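Local atomic coordinates of uncharacterized HTH-type transcriptional regulator SAR2349 (PDB entry 4EM2), a protein that probably binds DNA as a MarR-family transcriptional regulator and takes up salicylate in several pockets. Residues I152-D155 with Q156-E159. Numbering follows the deposited sequence.
With SO4 (sulfate ion), chain G.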
loop_
_atom_site.group_PDB
_atom_site.type_symbol
_atom_site.label_atom_id
_atom_site.label_comp_id
_atom_site.label_asym_id
_atom_site.label_seq_id
_atom_site.Cartn_x
_atom_site.Cartn_y
_atom_site.Cartn_z
ATOM N N ILE A 152 14.968 6.831 18.555
ATOM C CA ILE A 152 15.525 5.979 17.528
ATOM C C ILE A 152 16.548 6.672 16.640
ATOM O O ILE A 152 16.336 7.766 16.142
ATOM C CB ILE A 152 14.418 5.372 16.658
ATOM C CG1 ILE A 152 13.536 4.484 17.520
ATOM C CG2 ILE A 152 15.017 4.565 15.527
ATOM C CD1 ILE A 152 12.122 4.335 16.976
ATOM N N SER A 153 17.665 5.996 16.442
ATOM C CA SER A 153 18.741 6.512 15.639
ATOM C C SER A 153 18.677 5.948 14.225
ATOM O O SER A 153 17.975 4.970 13.950
ATOM C CB SER A 153 20.071 6.123 16.257
ATOM O OG SER A 153 20.384 4.781 15.911
ATOM N N GLN A 154 19.434 6.574 13.335
ATOM C CA GLN A 154 19.481 6.150 11.962
ATOM C C GLN A 154 20.010 4.737 11.934
ATOM O O GLN A 154 19.584 3.917 11.125
ATOM C CB GLN A 154 20.417 7.055 11.171
ATOM C CG GLN A 154 20.036 8.523 11.188
ATOM C CD GLN A 154 18.796 8.812 10.378
ATOM O OE1 GLN A 154 18.851 8.871 9.141
ATOM N NE2 GLN A 154 17.658 8.988 11.066
ATOM N N ASP A 155 20.956 4.460 12.822
ATOM C CA ASP A 155 21.553 3.140 12.888
ATOM C C ASP A 155 20.518 2.123 13.354
ATOM O O ASP A 155 20.383 1.044 12.763
ATOM C CB ASP A 155 22.772 3.145 13.823
ATOM C CG ASP A 155 24.052 3.593 13.110
ATOM O OD1 ASP A 155 24.374 3.021 12.036
ATOM O OD2 ASP A 155 24.738 4.513 13.613
ATOM N N GLN A 156 19.783 2.479 14.400
ATOM C CA GLN A 156 18.749 1.592 14.891
ATOM C C GLN A 156 17.729 1.325 13.777
ATOM O O GLN A 156 17.231 0.200 13.651
ATOM C CB GLN A 156 18.064 2.190 16.095
ATOM C CG GLN A 156 18.882 2.136 17.358
ATOM C CD GLN A 156 18.211 2.955 18.445
ATOM O OE1 GLN A 156 17.898 4.109 18.225
ATOM N NE2 GLN A 156 17.981 2.362 19.615
ATOM N N MET A 157 17.441 2.332 12.949
ATOM C CA MET A 157 16.501 2.140 11.857
ATOM C C MET A 157 17.021 1.139 10.804
ATOM O O MET A 157 16.255 0.281 10.349
ATOM C CB MET A 157 16.153 3.470 11.174
ATOM C CG MET A 157 15.268 4.385 12.012
ATOM S SD MET A 157 14.377 5.632 10.997
ATOM C CE MET A 157 15.659 6.904 10.970
ATOM N N GLN A 158 18.310 1.215 10.426
ATOM C CA GLN A 158 18.822 0.283 9.404
ATOM C C GLN A 158 18.966 -1.118 9.959
ATOM O O GLN A 158 18.722 -2.074 9.256
ATOM C CB GLN A 158 20.165 0.743 8.804
ATOM C CG GLN A 158 20.688 -0.165 7.687
ATOM C CD GLN A 158 19.971 0.008 6.357
ATOM O OE1 GLN A 158 19.921 1.110 5.808
ATOM N NE2 GLN A 158 19.429 -1.094 5.813
ATOM N N GLU A 159 19.370 -1.231 11.221
ATOM C CA GLU A 159 19.479 -2.538 11.868
ATOM C C GLU A 159 18.078 -3.191 11.868
ATOM O O GLU A 159 17.956 -4.361 11.580
ATOM C CB GLU A 159 19.940 -2.415 13.339
ATOM C CG GLU A 159 21.284 -1.722 13.536
ATOM C CD GLU A 159 22.423 -2.458 12.848
ATOM O OE1 GLU A 159 22.208 -3.079 11.766
ATOM O OE2 GLU A 159 23.560 -2.409 13.389
HETATM S S SO4 G . 20.424 10.035 14.686
HETATM O O1 SO4 G . 19.548 10.953 13.811
HETATM O O2 SO4 G . 21.570 10.816 15.297
HETATM O O3 SO4 G . 20.994 8.903 13.873
HETATM O O4 SO4 G . 19.579 9.560 15.872
#
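S153 and Q156 grip each other twice at the start of helix 154-174, each side chain taking up a backbone N-H of the other residue. S153 OG accepts from Q156 N at 2.8 Å along a nearly straight line (169°); its chi1 of 80° sets the hydroxyl between the serine's own N and carbonyl carbon, facing the amide of Q156. In return Q156 sends its extended chain backward past the serine, so that OE1 meets S153 N at 2.6 Å, the donor lying in the carbonyl plane of the amide. The backbone takes over directly behind: M157 N bonds to S153 O, Q158 N to Q154 O, and E159 N to D155 O at 2.9 Å. The close-packed side is completed by a hydrophobic staple: I152 CG2, held anti to the backbone N, touches M157 CG at 3.5 Å, the two side chains crossing at about a right angle.

D155 and E159, by contrast, lie on a loose, solvent-exposed flank. Their carboxylates stay apart, D155 OD1 to E159 OE2 being 5.7 Å, and E159 OE1 is hydrogen-bonded to N162 ND2. Separately, at the helix start, Q154 N bonds a sulfate that is likely a crystallisation additive, its O3 placed with some doubt. Reciprocal side-chain-to-backbone bonding of this kind defines the capping box, here joined by a hydrophobic staple and starting the C-terminal helix of a MarR-type fold.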